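Local coordinates for flavoprotein (Thermotoga maritima, PDB 5V8S) that probably transfers electrons as an oxidoreductase, joining a di-iron centre in a metallo-beta-lactamase-like domain to an FMN-binding flavodoxin-like domain, at residues A42-P47 with I210-G215; R201-V206 with L252-S257; E280-K285 with T386-S391; I287-E292 with E400-L405. The protein carries 1 engineered substitution. All blocks are in the same frame, centred on the assembly; numbering follows the deposited sequence.

Contact 1 of 4, residues A42-P47 with I210-G215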
# COMPACT_ATOMS: atom_id res chain seq x y z
N ALA A 42 -0.23 0.54 12.70
CA ALA A 42 0.35 1.36 11.64
C ALA A 42 0.14 0.76 10.26
O ALA A 42 0.91 1.02 9.34
CB ALA A 42 1.83 1.69 11.89
N VAL A 43 -0.91 -0.04 10.07
CA VAL A 43 -1.22 -0.54 8.74
C VAL A 43 -2.70 -0.66 8.39
O VAL A 43 -3.07 -0.36 7.25
CB VAL A 43 -0.45 -1.84 8.42
CG1 VAL A 43 -0.64 -2.85 9.46
CG2 VAL A 43 -0.84 -2.42 7.04
N TRP A 44 -3.56 -1.09 9.32
CA TRP A 44 -4.94 -1.44 8.97
C TRP A 44 -5.84 -0.21 9.07
O TRP A 44 -6.00 0.38 10.14
CB TRP A 44 -5.47 -2.58 9.84
CG TRP A 44 -4.52 -3.71 9.91
CD1 TRP A 44 -3.91 -4.18 11.03
CD2 TRP A 44 -4.03 -4.51 8.83
NE1 TRP A 44 -3.07 -5.21 10.72
CE2 TRP A 44 -3.11 -5.43 9.37
CE3 TRP A 44 -4.25 -4.52 7.45
CZ2 TRP A 44 -2.42 -6.35 8.58
CZ3 TRP A 44 -3.56 -5.45 6.66
CH2 TRP A 44 -2.65 -6.35 7.24
N GLU A 45 -6.43 0.17 7.95
CA GLU A 45 -7.30 1.34 7.89
C GLU A 45 -8.55 1.14 8.73
O GLU A 45 -9.37 0.27 8.44
CB GLU A 45 -7.70 1.57 6.44
CG GLU A 45 -6.53 1.66 5.45
CD GLU A 45 -6.15 0.32 4.76
OE1 GLU A 45 -6.33 -0.78 5.35
OE2 GLU A 45 -5.64 0.38 3.62
N ILE A 46 -8.70 1.97 9.77
CA ILE A 46 -9.86 1.89 10.67
C ILE A 46 -10.46 3.28 10.87
O ILE A 46 -10.36 3.85 11.97
CB ILE A 46 -9.51 1.20 12.01
CG1 ILE A 46 -8.29 1.83 12.71
CG2 ILE A 46 -9.27 -0.27 11.78
CD1 ILE A 46 -8.22 1.44 14.23
N PRO A 47 -11.10 3.85 9.86
CA PRO A 47 -11.82 5.12 10.08
C PRO A 47 -12.88 5.03 11.18
O PRO A 47 -13.26 6.08 11.73
CB PRO A 47 -12.47 5.41 8.71
CG PRO A 47 -12.47 4.09 8.01
CD PRO A 47 -11.28 3.33 8.50
N ILE A 210 -10.62 -9.58 13.51
CA ILE A 210 -10.09 -10.94 13.52
C ILE A 210 -9.07 -11.13 12.41
O ILE A 210 -7.96 -11.62 12.62
CB ILE A 210 -11.22 -11.98 13.39
CG1 ILE A 210 -12.10 -11.98 14.63
CG2 ILE A 210 -10.62 -13.36 13.18
CD1 ILE A 210 -13.40 -12.75 14.43
N VAL A 211 -9.46 -10.79 11.18
CA VAL A 211 -8.60 -11.10 10.04
C VAL A 211 -7.31 -10.28 10.12
O VAL A 211 -6.20 -10.82 9.97
CB VAL A 211 -9.33 -10.90 8.70
CG1 VAL A 211 -8.38 -11.22 7.54
CG2 VAL A 211 -10.58 -11.78 8.61
N THR A 212 -7.43 -8.97 10.36
CA THR A 212 -6.26 -8.11 10.34
C THR A 212 -5.30 -8.38 11.49
O THR A 212 -4.09 -8.36 11.29
CB THR A 212 -6.62 -6.62 10.30
OG1 THR A 212 -7.42 -6.25 11.43
CG2 THR A 212 -7.32 -6.25 8.99
N VAL A 213 -5.82 -8.63 12.70
CA VAL A 213 -4.97 -8.78 13.88
C VAL A 213 -4.61 -10.23 14.15
O VAL A 213 -3.45 -10.54 14.48
CB VAL A 213 -5.65 -8.12 15.09
CG1 VAL A 213 -4.84 -8.32 16.37
CG2 VAL A 213 -5.86 -6.64 14.83
N ILE A 214 -5.58 -11.14 14.04
CA ILE A 214 -5.40 -12.53 14.43
C ILE A 214 -5.31 -13.48 13.24
O ILE A 214 -5.02 -14.67 13.44
CB ILE A 214 -6.53 -12.98 15.38
CG1 ILE A 214 -6.85 -11.87 16.39
CG2 ILE A 214 -6.16 -14.27 16.10
CD1 ILE A 214 -8.00 -12.18 17.32
N GLY A 215 -5.54 -13.01 12.01
CA GLY A 215 -5.79 -13.94 10.92
C GLY A 215 -4.66 -14.89 10.62
O GLY A 215 -4.89 -16.01 10.16
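Trp44 lies with Val43 in a classic beta bulge against strand 39-40, and its indole packs on Thr212 in the last turn of helix 196-214. Thr212 CB sits 3.5 Å from the centroid of the five-membered ring of Trp44 and only 7° off its normal, a CH-pi contact made squarely over the face. The methyl CG2 of Thr212 reaches farther along the same ring system, 3.7 Å from Trp44 CD2. On the opposite face lies Trp44's own neighbour, Val43 CG1, so that the indole is held between a threonine and a valine. Trp44 NE1 passes 3.4 Å from Thr212 O, but the angle is too poor for a hydrogen bond; its N-H goes instead to Glu41 OE1, while Thr212 O accepts from Lys348 NZ. With chi1 at 59°, Thr212 OG1 lies between its backbone N and carbonyl carbon, where it bonds to Lys208 O one turn back and to Tyr185 OH. Tyr330 of the second subunit also packs on Trp44. The side chain of Trp44 is about 10 Å from the mu-oxo-diiron cluster. The chemistry divides cleanly: polar atoms find partners outside the pair, and dispersion over a flat ring joins the bulge to the helix.

Contact 2 of 4, residues R201-V206 with L252-S257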
# COMPACT_ATOMS: atom_id res chain seq x y z
N ARG A 201 -24.67 -4.37 13.32
CA ARG A 201 -23.73 -3.46 12.70
C ARG A 201 -22.30 -3.73 13.16
O ARG A 201 -21.36 -3.43 12.44
CB ARG A 201 -24.16 -2.04 13.05
CG ARG A 201 -23.24 -0.95 12.76
CD ARG A 201 -23.86 0.40 13.19
NE ARG A 201 -25.29 0.31 13.52
CZ ARG A 201 -25.85 0.84 14.60
NH1 ARG A 201 -25.12 1.54 15.48
NH2 ARG A 201 -27.15 0.69 14.81
N TYR A 202 -22.13 -4.25 14.39
CA TYR A 202 -20.82 -4.42 14.99
C TYR A 202 -20.08 -5.64 14.43
O TYR A 202 -18.86 -5.59 14.25
CB TYR A 202 -20.99 -4.53 16.51
CG TYR A 202 -19.72 -4.82 17.29
CD1 TYR A 202 -18.62 -3.96 17.23
CD2 TYR A 202 -19.63 -5.93 18.12
CE1 TYR A 202 -17.48 -4.21 17.95
CE2 TYR A 202 -18.47 -6.19 18.86
CZ TYR A 202 -17.40 -5.32 18.76
OH TYR A 202 -16.26 -5.56 19.49
N LEU A 203 -20.78 -6.74 14.17
CA LEU A 203 -20.07 -7.98 13.87
C LEU A 203 -19.15 -7.90 12.65
O LEU A 203 -18.06 -8.49 12.69
CB LEU A 203 -21.06 -9.16 13.81
CG LEU A 203 -21.52 -9.63 15.19
CD1 LEU A 203 -22.69 -10.58 15.05
CD2 LEU A 203 -20.40 -10.30 15.94
N PRO A 204 -19.50 -7.21 11.57
CA PRO A 204 -18.53 -7.08 10.47
C PRO A 204 -17.24 -6.40 10.89
O PRO A 204 -16.17 -6.72 10.35
CB PRO A 204 -19.30 -6.29 9.41
CG PRO A 204 -20.75 -6.56 9.72
CD PRO A 204 -20.83 -6.68 11.21
N HIS A 205 -17.31 -5.48 11.85
CA HIS A 205 -16.09 -4.88 12.38
C HIS A 205 -15.32 -5.83 13.29
O HIS A 205 -14.10 -5.67 13.45
CB HIS A 205 -16.41 -3.57 13.10
CG HIS A 205 -17.04 -2.54 12.22
ND1 HIS A 205 -16.30 -1.67 11.44
CD2 HIS A 205 -18.34 -2.27 11.96
CE1 HIS A 205 -17.12 -0.91 10.74
NE2 HIS A 205 -18.37 -1.25 11.04
N VAL A 206 -16.00 -6.82 13.88
CA VAL A 206 -15.30 -7.91 14.56
C VAL A 206 -14.56 -8.76 13.54
O VAL A 206 -13.39 -9.09 13.73
CB VAL A 206 -16.29 -8.75 15.38
CG1 VAL A 206 -15.59 -9.96 15.99
CG2 VAL A 206 -16.91 -7.89 16.46
N LEU A 252 -18.46 -15.97 20.45
CA LEU A 252 -17.54 -17.09 20.27
C LEU A 252 -17.85 -17.85 18.98
O LEU A 252 -16.93 -18.24 18.25
CB LEU A 252 -17.55 -18.00 21.51
CG LEU A 252 -17.02 -17.27 22.76
CD1 LEU A 252 -17.22 -18.11 24.04
CD2 LEU A 252 -15.55 -16.83 22.63
N ASN A 253 -19.14 -18.07 18.68
CA ASN A 253 -19.49 -18.74 17.43
C ASN A 253 -19.03 -17.93 16.23
O ASN A 253 -18.62 -18.50 15.22
CB ASN A 253 -21.00 -18.99 17.34
CG ASN A 253 -21.50 -20.00 18.34
OD1 ASN A 253 -20.75 -20.82 18.86
ND2 ASN A 253 -22.79 -19.94 18.61
N HIS A 254 -19.13 -16.60 16.31
CA HIS A 254 -18.67 -15.75 15.22
C HIS A 254 -17.16 -15.89 15.02
O HIS A 254 -16.69 -16.03 13.89
CB HIS A 254 -19.05 -14.29 15.47
CG HIS A 254 -18.73 -13.39 14.32
ND1 HIS A 254 -19.52 -13.33 13.20
CD2 HIS A 254 -17.71 -12.52 14.12
CE1 HIS A 254 -19.00 -12.46 12.35
NE2 HIS A 254 -17.91 -11.95 12.88
N TYR A 255 -16.39 -15.87 16.12
CA TYR A 255 -14.94 -16.06 16.01
C TYR A 255 -14.63 -17.39 15.32
O TYR A 255 -13.78 -17.45 14.43
CB TYR A 255 -14.28 -16.00 17.40
CG TYR A 255 -13.66 -14.67 17.70
CD1 TYR A 255 -14.44 -13.53 17.88
CD2 TYR A 255 -12.28 -14.53 17.74
CE1 TYR A 255 -13.87 -12.29 18.10
CE2 TYR A 255 -11.70 -13.30 17.96
CZ TYR A 255 -12.49 -12.19 18.14
OH TYR A 255 -11.86 -10.97 18.34
N VAL A 256 -15.34 -18.45 15.70
CA VAL A 256 -15.09 -19.76 15.11
C VAL A 256 -15.50 -19.79 13.64
O VAL A 256 -14.79 -20.34 12.79
CB VAL A 256 -15.80 -20.85 15.94
CG1 VAL A 256 -15.79 -22.18 15.20
CG2 VAL A 256 -15.13 -21.00 17.27
N SER A 257 -16.64 -19.18 13.31
CA SER A 257 -17.09 -19.14 11.92
C SER A 257 -16.10 -18.41 11.03
O SER A 257 -15.81 -18.85 9.90
CB SER A 257 -18.46 -18.45 11.86
OG SER A 257 -18.91 -18.40 10.53
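His254 swings its ring away from its own backbone N (chi1 -174°) and toward helix 196-214, while Leu203 turns its CG away from its carbonyl carbon (chi1 -76°), and the two side chains pass each other head to tail. The result is a methyl over a ring: Leu203 CD2 stands 4.0 Å from the centroid of the His254 imidazole, 15° off the normal, and is nearest CG and CD2 at the rim of that face. The same ring is approached obliquely by Val206 CG1, 3.8 Å from His254 CD2. This valine methyl serves two aromatic residues at once, since it also lies 3.6 Å from Tyr255 CE1, the valine and tyrosine side chains being nearly perpendicular. The other methyl, Val206 CG2, stays on its own helix and rests over the ring of Tyr202. Hydrogen bonds fix the aromatic groups from beyond the two segments. His254 NE2 is bonded to Thr207 OG1, and Tyr255 OH to Gly183 O. A bond at the imidazole nitrogen and a methyl over the face together restrict the rotation of His254. The axes of segments 201-206 and 252-257 approach to 11.0 Å, a spacing wide enough for the rings to lie between the backbones. Helix 201-206 is kinked at Pro204, which has no N-H, and at His205, whose N bonds weakly to Tyr202 O. The side chain of Tyr255 is about 9 Å from the mu-oxo-diiron cluster. The arrangement is helix-against-helix packing, joining helices 196-214 and 248-260 of the di-iron, metallo-beta-lactamase-like part of the protein.

Contact 3 of 4, residues E280-K285 with T386-S391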
# COMPACT_ATOMS: atom_id res chain seq x y z
N GLU A 280 -10.61 -3.68 -16.35
CA GLU A 280 -11.95 -3.28 -15.94
C GLU A 280 -13.01 -3.76 -16.93
O GLU A 280 -14.10 -4.19 -16.52
CB GLU A 280 -11.99 -1.75 -15.81
CG GLU A 280 -13.38 -1.12 -15.87
CD GLU A 280 -14.12 -1.28 -14.58
OE1 GLU A 280 -13.44 -1.51 -13.57
OE2 GLU A 280 -15.38 -1.21 -14.59
N ASN A 281 -12.73 -3.69 -18.24
CA ASN A 281 -13.73 -4.13 -19.20
C ASN A 281 -14.06 -5.60 -19.04
O ASN A 281 -15.24 -5.99 -19.11
CB ASN A 281 -13.21 -3.86 -20.60
CG ASN A 281 -13.27 -2.40 -20.96
OD1 ASN A 281 -13.75 -1.58 -20.17
ND2 ASN A 281 -12.78 -2.06 -22.15
N VAL A 282 -13.04 -6.44 -18.86
CA VAL A 282 -13.29 -7.86 -18.65
C VAL A 282 -13.99 -8.09 -17.32
O VAL A 282 -14.92 -8.91 -17.23
CB VAL A 282 -11.99 -8.68 -18.77
CG1 VAL A 282 -12.22 -10.11 -18.26
CG2 VAL A 282 -11.51 -8.69 -20.23
N MET A 283 -13.56 -7.40 -16.27
CA MET A 283 -14.12 -7.69 -14.95
C MET A 283 -15.57 -7.23 -14.84
O MET A 283 -16.38 -7.88 -14.18
CB MET A 283 -13.22 -7.12 -13.85
CG MET A 283 -11.77 -7.64 -13.92
SD MET A 283 -11.59 -9.45 -14.08
CE MET A 283 -12.13 -9.80 -12.48
N LYS A 284 -15.93 -6.14 -15.53
CA LYS A 284 -17.33 -5.74 -15.60
C LYS A 284 -18.19 -6.86 -16.18
O LYS A 284 -19.26 -7.18 -15.64
CB LYS A 284 -17.43 -4.48 -16.45
CG LYS A 284 -18.82 -4.08 -16.89
CD LYS A 284 -19.69 -3.77 -15.70
CE LYS A 284 -21.12 -3.46 -16.12
NZ LYS A 284 -21.95 -3.17 -14.92
N LYS A 285 -17.72 -7.49 -17.25
CA LYS A 285 -18.46 -8.61 -17.84
C LYS A 285 -18.50 -9.81 -16.90
O LYS A 285 -19.51 -10.50 -16.83
CB LYS A 285 -17.87 -8.96 -19.21
CG LYS A 285 -18.06 -7.85 -20.21
CD LYS A 285 -17.25 -8.09 -21.47
CE LYS A 285 -17.58 -7.05 -22.55
NZ LYS A 285 -16.71 -7.19 -23.73
N THR A 386 -7.93 -17.33 -17.08
CA THR A 386 -8.52 -16.76 -18.29
C THR A 386 -7.73 -15.53 -18.70
O THR A 386 -7.50 -14.63 -17.89
CB THR A 386 -9.99 -16.38 -18.07
OG1 THR A 386 -10.73 -17.54 -17.66
CG2 THR A 386 -10.61 -15.83 -19.34
N GLU A 387 -7.35 -15.47 -19.97
CA GLU A 387 -6.56 -14.37 -20.46
C GLU A 387 -7.43 -13.13 -20.64
O GLU A 387 -8.52 -13.21 -21.22
CB GLU A 387 -5.93 -14.74 -21.80
CG GLU A 387 -4.96 -13.68 -22.28
CD GLU A 387 -4.33 -13.97 -23.63
OE1 GLU A 387 -4.57 -15.06 -24.20
OE2 GLU A 387 -3.59 -13.09 -24.13
N ILE A 388 -6.93 -11.99 -20.17
CA ILE A 388 -7.55 -10.70 -20.42
C ILE A 388 -6.93 -10.16 -21.70
O ILE A 388 -5.74 -9.85 -21.73
CB ILE A 388 -7.35 -9.73 -19.24
CG1 ILE A 388 -8.06 -10.26 -17.99
CG2 ILE A 388 -7.84 -8.32 -19.63
CD1 ILE A 388 -7.83 -9.42 -16.75
N LYS A 389 -7.75 -10.03 -22.73
CA LYS A 389 -7.34 -9.50 -24.01
C LYS A 389 -7.95 -8.13 -24.22
O LYS A 389 -8.85 -7.70 -23.49
CB LYS A 389 -7.78 -10.44 -25.13
CG LYS A 389 -7.18 -11.81 -25.04
CD LYS A 389 -7.51 -12.60 -26.28
CE LYS A 389 -6.84 -13.95 -26.28
NZ LYS A 389 -7.03 -14.61 -27.61
N GLY A 390 -7.47 -7.43 -25.24
CA GLY A 390 -8.04 -6.16 -25.60
C GLY A 390 -9.19 -6.33 -26.56
O GLY A 390 -10.24 -6.88 -26.20
N SER A 391 -8.98 -5.93 -27.81
CA SER A 391 -10.09 -5.74 -28.73
C SER A 391 -10.79 -7.05 -29.08
O SER A 391 -12.01 -7.06 -29.26
CB SER A 391 -9.60 -5.04 -30.00
OG SER A 391 -10.70 -4.60 -30.76
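Val282 and Ile388 join a helix to an outermost strand of the flavodoxin-like fold, in which a parallel five-stranded sheet is flanked by helices. From Val282 CB, which points toward the strand, the side chain divides at once. CG1, set opposite the backbone N by a chi1 of 168°, comes within 4.2 Å of Ile388 CG1. CG2 makes the closer meeting, 3.7 Å from Ile388 CG2. Val282 CG2 also lies 4.3 Å from Lys389 O. Two branches of the valine thus face two branches of the isoleucine, and the side chains meet at a slant. No hydrogen bond links the segments; the two side chains meet through hydrocarbon alone. Both residues also touch Phe358 of the adjacent strand 354-360, and Val282 reaches Ile398 of helix 395-409 and Met393, so the pair is part of the hydrophobic layer between sheet and helices. Backbone hydrogen bonds tie the strand to its neighbour, joining Thr386 with Val357 and Gly359, and Ile388 with Gly359. The backbones come nearest at the same two residues that meet by their side chains, Val282 CA lying 6.6 Å from Ile388 CA with the branches at CB in contact between them.

Contact 4 of 4, residues I287-E292 with E400-L405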
# COMPACT_ATOMS: atom_id res chain seq x y z
N ILE A 287 -18.46 -9.67 -13.63
CA ILE A 287 -19.38 -9.31 -12.56
C ILE A 287 -20.83 -9.43 -13.03
O ILE A 287 -21.69 -9.94 -12.30
CB ILE A 287 -19.04 -7.90 -12.06
CG1 ILE A 287 -17.70 -7.93 -11.31
CG2 ILE A 287 -20.15 -7.36 -11.17
CD1 ILE A 287 -17.03 -6.56 -11.12
N ASP A 288 -21.12 -8.98 -14.26
CA ASP A 288 -22.47 -9.16 -14.80
C ASP A 288 -22.82 -10.64 -14.89
O ASP A 288 -23.95 -11.03 -14.58
CB ASP A 288 -22.61 -8.51 -16.17
CG ASP A 288 -22.59 -7.00 -16.10
OD1 ASP A 288 -22.79 -6.44 -15.00
OD2 ASP A 288 -22.40 -6.37 -17.16
N SER A 289 -21.87 -11.48 -15.32
CA SER A 289 -22.13 -12.91 -15.42
C SER A 289 -22.38 -13.52 -14.04
O SER A 289 -23.29 -14.35 -13.88
CB SER A 289 -20.95 -13.59 -16.09
OG SER A 289 -21.18 -14.97 -16.27
N LEU A 290 -21.58 -13.14 -13.04
CA LEU A 290 -21.83 -13.61 -11.68
C LEU A 290 -23.24 -13.28 -11.24
O LEU A 290 -23.94 -14.12 -10.67
CB LEU A 290 -20.83 -12.97 -10.71
CG LEU A 290 -19.42 -13.51 -10.75
CD1 LEU A 290 -18.51 -12.51 -10.04
CD2 LEU A 290 -19.30 -14.88 -10.12
N LYS A 291 -23.67 -12.03 -11.47
CA LYS A 291 -25.02 -11.64 -11.07
C LYS A 291 -26.08 -12.44 -11.82
O LYS A 291 -27.08 -12.86 -11.22
CB LYS A 291 -25.23 -10.15 -11.33
CG LYS A 291 -24.45 -9.21 -10.42
CD LYS A 291 -24.59 -7.79 -10.95
CE LYS A 291 -24.23 -6.74 -9.92
NZ LYS A 291 -24.10 -5.40 -10.57
N GLU A 292 -25.89 -12.67 -13.11
CA GLU A 292 -26.87 -13.42 -13.88
C GLU A 292 -26.99 -14.85 -13.36
O GLU A 292 -28.07 -15.45 -13.45
CB GLU A 292 -26.45 -13.41 -15.36
CG GLU A 292 -27.41 -14.13 -16.29
CD GLU A 292 -26.98 -14.04 -17.74
OE1 GLU A 292 -25.81 -13.65 -17.99
OE2 GLU A 292 -27.80 -14.35 -18.63
N GLU A 400 -17.51 -19.09 -19.57
CA GLU A 400 -17.03 -20.42 -19.23
C GLU A 400 -16.43 -20.43 -17.83
O GLU A 400 -16.65 -21.38 -17.06
CB GLU A 400 -15.98 -20.90 -20.23
CG GLU A 400 -16.53 -21.41 -21.53
CD GLU A 400 -15.44 -21.80 -22.53
OE1 GLU A 400 -14.25 -21.52 -22.26
OE2 GLU A 400 -15.80 -22.37 -23.58
N ALA A 401 -15.66 -19.40 -17.49
CA ALA A 401 -15.01 -19.37 -16.19
C ALA A 401 -16.05 -19.24 -15.08
O ALA A 401 -15.97 -19.93 -14.07
CB ALA A 401 -14.02 -18.21 -16.11
N ILE A 402 -17.01 -18.34 -15.25
CA ILE A 402 -18.04 -18.18 -14.24
C ILE A 402 -18.87 -19.46 -14.11
O ILE A 402 -19.25 -19.87 -13.01
CB ILE A 402 -18.91 -16.94 -14.52
CG1 ILE A 402 -18.04 -15.68 -14.69
CG2 ILE A 402 -19.92 -16.75 -13.39
CD1 ILE A 402 -17.04 -15.44 -13.60
N SER A 403 -19.18 -20.11 -15.24
CA SER A 403 -19.90 -21.39 -15.18
C SER A 403 -19.10 -22.45 -14.45
O SER A 403 -19.67 -23.27 -13.71
CB SER A 403 -20.23 -21.87 -16.59
OG SER A 403 -21.17 -21.02 -17.21
N LEU A 404 -17.79 -22.48 -14.65
CA LEU A 404 -16.94 -23.43 -13.93
C LEU A 404 -17.02 -23.19 -12.43
O LEU A 404 -17.14 -24.15 -11.64
CB LEU A 404 -15.50 -23.29 -14.42
CG LEU A 404 -14.47 -24.30 -13.92
CD1 LEU A 404 -14.81 -25.68 -14.44
CD2 LEU A 404 -13.07 -23.87 -14.36
N LEU A 405 -16.99 -21.92 -12.02
CA LEU A 405 -17.12 -21.58 -10.61
C LEU A 405 -18.48 -22.01 -10.05
O LEU A 405 -18.56 -22.56 -8.95
CB LEU A 405 -16.92 -20.07 -10.44
CG LEU A 405 -17.01 -19.59 -9.00
CD1 LEU A 405 -15.93 -20.25 -8.16
CD2 LEU A 405 -16.89 -18.09 -8.93
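Helices 287-292 and 400-405 run in roughly the same direction, the axes of these segments 9.7 Å apart at the closest and crossing at -40°. They come nearest where Leu290 CA and Ile402 CA stand 6.5 Å apart, and Ile402 carries most of the contact. Its beta-branched side chain meets both Ser289 and Leu290. Ser289 OG, opposite its backbone N at a chi1 of -177°, lies 3.5 Å from Ile402 CB and almost as near to CG1 and CG2, so the hydroxyl oxygen rests on the fork of the isoleucine. Leu290 meets the CG2 and CD1 methyls, its CD2 approaching Ile402 CG2 to 3.8 Å, so that CG2 is shared between serine and leucine. The same leucine methyl reaches Leu405 CD2, one turn further along, at 4.2 Å, which extends the apolar seam. Strands supply its floor: Leu290 and Ile402 both touch Ile324 of strand 322-327, and Ile402 and Leu405 touch Leu356 of strand 354-360. These are two neighbouring helices lying on one face of the parallel sheet in the flavodoxin-like fold. Within these apolar surroundings the polar atom is not left without a partner, since Ser289 OG is hydrogen-bonded to Glu399 OE1. The hydroxyl therefore does double duty: it packs against hydrocarbon across the helix pair and meets its polar need at a carboxylate just before the second segment.

Overall arrangement
Following the chain from the N terminus, contact 1 joins the bulged strand 44-45 to the end of helix 196-214, closing a loop of 162 residues. Contact 2 starts earlier on that same helix and closes 45 residues on helix 248-260, so the two cross; they also touch, through Ile210 and Ile214 on Tyr255. Both are complete before strand 267-273, the first along the chain of the five-stranded parallel sheet. There contact 3 ties helix 278-292 to strand 381-388 across 100 residues, and contact 4 ties the later part of that helix to helix 395-409 across 107. These too cross, and they meet where Thr386 packs on Ala401. Between the two pairs, contact centres lie about 29 to 35 Å apart.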